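Local coordinates for uncharacterized protein C4B3.07 (PDB 3QTM), which is required for correct translation termination, inhibits Ofd1 directly and promotes the stability of the released Sre1 transcription factor domain that drives hypoxic gene expression, at residues Gly24-Glu27 / Met28-Glu31; Thr244-Ala247 / Glu248-Asp252; Gln307-Ala310 / Ser311-Tyr315. One frame throughout, in Å; residues are numbered along the deposited sequence.

Interaction 1: residues Gly24-Glu27 / Met28-Glu31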
# COMPACT_ATOMS: atom_id res chain seq x y z
N GLY A 24 -7.90 -10.47 -18.02
CA GLY A 24 -8.82 -9.45 -18.50
C GLY A 24 -10.08 -9.36 -17.66
O GLY A 24 -10.53 -8.27 -17.33
N LEU A 25 -10.63 -10.52 -17.30
CA LEU A 25 -11.79 -10.60 -16.41
C LEU A 25 -11.50 -10.01 -15.04
O LEU A 25 -12.31 -9.23 -14.51
CB LEU A 25 -12.24 -12.05 -16.24
CG LEU A 25 -12.92 -12.69 -17.46
CD1 LEU A 25 -13.13 -14.19 -17.25
CD2 LEU A 25 -14.26 -11.98 -17.78
N TYR A 26 -10.35 -10.37 -14.48
CA TYR A 26 -9.94 -9.82 -13.19
C TYR A 26 -9.79 -8.29 -13.27
O TYR A 26 -10.23 -7.58 -12.37
CB TYR A 26 -8.63 -10.44 -12.69
CG TYR A 26 -8.19 -9.82 -11.38
CD1 TYR A 26 -8.84 -10.12 -10.19
CD2 TYR A 26 -7.17 -8.89 -11.35
CE1 TYR A 26 -8.45 -9.52 -8.98
CE2 TYR A 26 -6.78 -8.29 -10.17
CZ TYR A 26 -7.42 -8.61 -8.99
OH TYR A 26 -7.01 -8.00 -7.82
N GLU A 27 -9.15 -7.81 -14.33
CA GLU A 27 -8.87 -6.39 -14.50
C GLU A 27 -10.17 -5.59 -14.58
O GLU A 27 -10.31 -4.55 -13.96
CB GLU A 27 -8.01 -6.16 -15.75
CG GLU A 27 -6.54 -6.59 -15.55
CD GLU A 27 -5.84 -6.95 -16.85
OE1 GLU A 27 -6.45 -6.79 -17.92
OE2 GLU A 27 -4.67 -7.39 -16.80
N MSE A 28 -11.11 -6.12 -15.34
CA MSE A 28 -12.43 -5.53 -15.43
C MSE A 28 -13.12 -5.47 -14.07
O MSE A 28 -13.81 -4.50 -13.77
CB MSE A 28 -13.29 -6.35 -16.38
CG MSE A 28 -13.32 -5.84 -17.78
SE MSE A 28 -14.88 -6.61 -18.69
CE MSE A 28 -14.02 -8.24 -19.29
N SER A 29 -12.97 -6.52 -13.27
CA SER A 29 -13.56 -6.51 -11.93
C SER A 29 -13.00 -5.33 -11.13
O SER A 29 -13.71 -4.72 -10.34
CB SER A 29 -13.33 -7.83 -11.20
OG SER A 29 -12.08 -7.83 -10.53
N ARG A 30 -11.73 -4.99 -11.35
CA ARG A 30 -11.12 -3.87 -10.64
C ARG A 30 -11.62 -2.51 -11.16
O ARG A 30 -11.74 -1.56 -10.39
CB ARG A 30 -9.58 -3.93 -10.67
CG ARG A 30 -8.98 -5.28 -10.22
CD ARG A 30 -9.56 -5.75 -8.88
NE ARG A 30 -9.03 -4.99 -7.74
CZ ARG A 30 -9.40 -5.18 -6.48
NH1 ARG A 30 -10.31 -6.11 -6.17
NH2 ARG A 30 -8.85 -4.45 -5.51
N GLU A 31 -11.91 -2.42 -12.46
CA GLU A 31 -12.51 -1.20 -13.03
C GLU A 31 -13.91 -0.97 -12.48
O GLU A 31 -14.29 0.16 -12.15
CB GLU A 31 -12.58 -1.30 -14.56
CG GLU A 31 -11.22 -1.37 -15.24
CD GLU A 31 -11.31 -1.82 -16.70
OE1 GLU A 31 -12.44 -1.92 -17.23
OE2 GLU A 31 -10.24 -2.06 -17.31

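Interaction 2: residues Thr244-Ala247 / Glu248-Asp252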
# COMPACT_ATOMS: atom_id res chain seq x y z
N THR A 244 6.67 11.02 6.19
CA THR A 244 6.32 11.76 7.40
C THR A 244 6.30 10.82 8.59
O THR A 244 6.58 11.23 9.71
CB THR A 244 4.97 12.48 7.27
OG1 THR A 244 3.95 11.53 6.98
CG2 THR A 244 5.03 13.51 6.14
N THR A 245 5.99 9.56 8.35
CA THR A 245 5.97 8.60 9.46
C THR A 245 7.38 8.28 9.92
O THR A 245 7.63 8.14 11.12
CB THR A 245 5.25 7.30 9.08
OG1 THR A 245 3.91 7.61 8.68
CG2 THR A 245 5.22 6.35 10.26
N PHE A 246 8.30 8.18 8.98
CA PHE A 246 9.68 7.92 9.36
C PHE A 246 10.22 9.12 10.14
O PHE A 246 10.90 8.96 11.16
CB PHE A 246 10.54 7.64 8.14
CG PHE A 246 11.50 6.51 8.34
CD1 PHE A 246 12.09 6.31 9.57
CD2 PHE A 246 11.82 5.66 7.30
CE1 PHE A 246 12.97 5.26 9.78
CE2 PHE A 246 12.71 4.61 7.49
CZ PHE A 246 13.29 4.41 8.73
N ALA A 247 9.89 10.32 9.67
CA ALA A 247 10.26 11.53 10.39
C ALA A 247 9.78 11.46 11.83
O ALA A 247 10.55 11.74 12.75
CB ALA A 247 9.70 12.77 9.70
N GLU A 248 8.53 11.07 12.05
CA GLU A 248 7.99 10.97 13.41
C GLU A 248 8.70 9.91 14.23
O GLU A 248 8.86 10.06 15.44
CB GLU A 248 6.51 10.66 13.41
CG GLU A 248 5.65 11.77 12.91
CD GLU A 248 4.26 11.29 12.57
OE1 GLU A 248 3.86 10.22 13.09
OE2 GLU A 248 3.59 11.98 11.77
N TYR A 249 9.12 8.84 13.57
CA TYR A 249 9.86 7.79 14.24
C TYR A 249 11.06 8.41 14.95
O TYR A 249 11.33 8.13 16.12
CB TYR A 249 10.33 6.76 13.22
CG TYR A 249 11.35 5.76 13.72
CD1 TYR A 249 10.98 4.69 14.54
CD2 TYR A 249 12.68 5.87 13.35
CE1 TYR A 249 11.92 3.77 14.98
CE2 TYR A 249 13.63 4.96 13.79
CZ TYR A 249 13.25 3.91 14.59
OH TYR A 249 14.21 3.00 15.01
N TYR A 250 11.76 9.28 14.23
CA TYR A 250 12.96 9.90 14.76
C TYR A 250 12.65 10.99 15.77
O TYR A 250 13.33 11.10 16.79
CB TYR A 250 13.81 10.44 13.62
CG TYR A 250 14.52 9.36 12.86
CD1 TYR A 250 15.51 8.59 13.48
CD2 TYR A 250 14.23 9.10 11.53
CE1 TYR A 250 16.17 7.60 12.78
CE2 TYR A 250 14.88 8.12 10.83
CZ TYR A 250 15.86 7.37 11.46
OH TYR A 250 16.51 6.38 10.75
N MSE A 251 11.63 11.79 15.50
CA MSE A 251 11.26 12.87 16.40
C MSE A 251 10.84 12.28 17.73
O MSE A 251 11.13 12.84 18.78
CB MSE A 251 10.15 13.72 15.81
CG MSE A 251 10.56 14.43 14.52
SE MSE A 251 9.19 15.63 13.79
CE MSE A 251 7.81 14.35 13.28
N ASP A 252 10.16 11.14 17.68
CA ASP A 252 9.74 10.47 18.91
C ASP A 252 10.94 9.99 19.72
O ASP A 252 10.95 10.10 20.94
CB ASP A 252 8.80 9.32 18.60
CG ASP A 252 7.44 9.79 18.15
OD1 ASP A 252 7.29 11.01 17.89
OD2 ASP A 252 6.52 8.96 18.04
O HOH W 1 5.85 7.43 13.40

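Interaction 3: residues Gln307-Ala310 / Ser311-Tyr315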
# COMPACT_ATOMS: atom_id res chain seq x y z
N GLN A 307 18.31 22.98 15.00
CA GLN A 307 19.19 23.49 16.06
C GLN A 307 19.74 24.88 15.74
O GLN A 307 20.55 25.43 16.49
CB GLN A 307 20.35 22.53 16.29
CG GLN A 307 19.95 21.19 16.85
CD GLN A 307 21.13 20.23 16.90
OE1 GLN A 307 21.69 19.87 15.86
NE2 GLN A 307 21.51 19.82 18.11
N ASP A 308 19.30 25.45 14.64
CA ASP A 308 19.85 26.69 14.13
C ASP A 308 18.73 27.72 13.97
O ASP A 308 17.78 27.51 13.21
CB ASP A 308 20.55 26.40 12.81
CG ASP A 308 20.45 27.54 11.83
OD1 ASP A 308 20.52 28.71 12.26
OD2 ASP A 308 20.32 27.27 10.62
N GLU A 309 18.87 28.83 14.68
CA GLU A 309 17.85 29.88 14.67
C GLU A 309 17.55 30.44 13.29
O GLU A 309 16.41 30.77 12.98
CB GLU A 309 18.26 31.03 15.61
CG GLU A 309 17.24 32.16 15.65
CD GLU A 309 17.73 33.38 16.42
OE1 GLU A 309 16.88 34.15 16.92
OE2 GLU A 309 18.97 33.56 16.52
N ALA A 310 18.58 30.56 12.45
CA ALA A 310 18.40 31.11 11.10
C ALA A 310 17.46 30.22 10.30
O ALA A 310 16.52 30.69 9.66
CB ALA A 310 19.74 31.26 10.39
N SER A 311 17.72 28.92 10.36
CA SER A 311 16.86 27.95 9.70
C SER A 311 15.46 27.95 10.33
O SER A 311 14.45 27.95 9.62
CB SER A 311 17.49 26.56 9.76
OG SER A 311 18.65 26.53 8.93
N GLN A 312 15.40 27.96 11.65
CA GLN A 312 14.12 27.95 12.32
C GLN A 312 13.27 29.13 11.85
O GLN A 312 12.08 28.98 11.55
CB GLN A 312 14.29 27.99 13.83
CG GLN A 312 12.99 27.81 14.58
CD GLN A 312 13.12 28.13 16.05
OE1 GLN A 312 13.76 29.11 16.43
NE2 GLN A 312 12.51 27.30 16.90
N ASP A 313 13.89 30.30 11.78
CA ASP A 313 13.22 31.49 11.28
C ASP A 313 12.64 31.26 9.88
O ASP A 313 11.50 31.63 9.60
CB ASP A 313 14.18 32.69 11.23
CG ASP A 313 14.42 33.31 12.60
OD1 ASP A 313 13.90 32.79 13.61
OD2 ASP A 313 15.14 34.34 12.66
N ASN A 314 13.45 30.67 9.01
CA ASN A 314 13.01 30.36 7.65
C ASN A 314 11.77 29.46 7.63
O ASN A 314 10.76 29.78 6.99
CB ASN A 314 14.14 29.71 6.84
CG ASN A 314 15.27 30.68 6.53
OD1 ASN A 314 15.07 31.90 6.47
ND2 ASN A 314 16.46 30.15 6.32
N TYR A 315 11.84 28.34 8.35
CA TYR A 315 10.74 27.39 8.40
C TYR A 315 9.44 28.06 8.86
O TYR A 315 8.39 27.87 8.25
CB TYR A 315 11.08 26.22 9.33
CG TYR A 315 12.28 25.39 8.90
CD1 TYR A 315 12.50 25.10 7.55
CD2 TYR A 315 13.17 24.88 9.83
CE1 TYR A 315 13.59 24.34 7.15
CE2 TYR A 315 14.26 24.11 9.45
CZ TYR A 315 14.47 23.85 8.10
OH TYR A 315 15.56 23.08 7.71

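Interaction 1: residues Gly24-Glu27 / Met28-Glu31
Tyr26 and Arg30 meet through a CH-pi contact one helical turn apart. CG of Arg30 lies over one face of the Tyr26 ring, 4.1 Å from its centroid. Bends at chi2 (-50°) and chi3 (-75°) lay CG and CD of Arg30 against the ring. The guanidinium plane ends only 6° from the ring plane. Tyr26 OH sits over one guanidinium face, off toward the rim. The charged end is engaged outside the segments, in salt bridges to Asp183 and Glu82.

Among the polar contacts, Tyr26 O takes two donors. Ser29 OG bonds to it at 2.6 Å. A serine hydroxyl bonded back to the carbonyl three residues earlier is a familiar feature of helices. Arg30 N reaches the same Tyr26 O at 3.2 Å. Helical bonds also join Met28 N to Gly24 O and Glu31 N to Glu27 O.

Apolar contact is slight: Leu25 CD2 meets CE of selenomethionine Met28 at 4.0 Å.

All these are local contacts within helix 15-34, between residues three and four apart. Leu25, Met28 and Ser29 touch helix 38-58. Tyr26 and Arg30 touch helix 67-82, and Tyr26 and Glu27 also touch helix 119-142.

Interaction 2: residues Thr244-Ala247 / Glu248-Asp252
Phe246 presents its ring edge to the face of Tyr249, three residues further along the same helix. The pair is an offset edge-to-face stack. The centroids are 5.7 Å apart and the planes meet at 75°. The rings come closest at Phe246 CE1 and Tyr249 CD2, 3.6 Å apart. The two side chains run side by side and point the same way. Tyr249 has CG anti to its backbone N, chi1 168°, and this carries its ring alongside that of Phe246.

Tyr250 is turned differently. Its plane is nearly parallel to that of Phe246, only 6° away, but the rings are slid apart and barely overlap. Contact is therefore made near the rims, where Phe246 CD1 lies 3.6 Å from Tyr250 CE2. Tyr249 closes the trio: its CD2 stands 3.7 Å above the Tyr250 plane, over the ring centre. The hydroxyl of Tyr250 is bonded to Glu204.

On another side of the helix, selenomethionine Met251 bends at chi3. Its CE comes within 4.3 Å of Ala247 CB. A water donates to Thr245 O at 3.0 Å and weakly to Glu248 OE1, so it links a backbone carbonyl to a side chain. Backbone bonds of helical spacing join the two segments, as from Tyr249 N to Thr245 O.

Phe246 also stacks on Trp271 of helix 262-285, which Ala247 and Tyr250 touch as well. Phe246 and Tyr249 reach helix 204-209. The three rings form an aromatic cluster on helix 229-254, placed where this helix packs on its neighbours. Such helix-on-helix packing fits the tetratricopeptide-like, all-helical build of the protein.

Interaction 3: residues Gln307-Ala310 / Ser311-Tyr315
The flat carboxylate of Asp308 is divided between several donors at the start of the helix. OD2 accepts from Ser311 OG in a very short bond of 2.5 Å. It also takes a weak bond from Ser311 N, 3.1 Å away. OD1 accepts weakly from Ala310 N at 2.7 Å. Both backbone bonds are bent, with an N-H...O angle of 130° at Ala310. Ser311 has OG anti to its carbonyl carbon, chi1 -69°. This places the hydroxyl beside its backbone N, and both groups face the same carboxylate oxygen. The three bonds would restrain rotation of the Asp308 carboxylate. The amides at the start of the helix may also stabilise its negative charge.

The carboxylates of Glu309 and Asp313 are turned 65° against each other, and their side chains cross at a slant. Glu309 CG approaches Asp313 OD1, but the charged ends do not touch: Glu309 OE1 and Asp313 OD2 are 4.6 Å apart. Two like charges this near would probably disfavour each other, though both residues are exposed.

The regular helical bonds begin at the capping residue. Gln312 N bonds to Asp308 O at 2.9 Å, and the next bond runs from Asp313 N to Glu309 O. Within 311-315, Ser311 O lies over one face of the Tyr315 ring, offset toward the rim.

Outside the segments, Ser311, Gln312 and Tyr315 touch Val306 in the preceding loop. Tyr315 also rests on Leu302 and Ala303 of helix 292-305. Asp308 is the N-cap of helix 309-328. Its carboxylate holds amides of the first turn and a serine three residues on, which is the characteristic use of aspartate as a helix N-cap, here just after the turn between two helices.

Overall arrangement
The three contacts follow one another along the chain, each within one continuous stretch. None closes a long loop, and none nests in or crosses another. Interaction 1 comes first, on helix 15-34, where it faces helices 38-58, 67-82 and 119-142. The chain then passes to the other side of its centre. Interaction 2 lies on helix 229-254, against helices 204-209 and 262-285. Its centre is about 38 Å from that of interaction 1. Interaction 3 opens helix 309-328, beside helix 292-305. Interactions 2 and 3 both lie in the C-terminal part of the protein, with centres about 19 Å apart and nearest atoms about 11 Å apart.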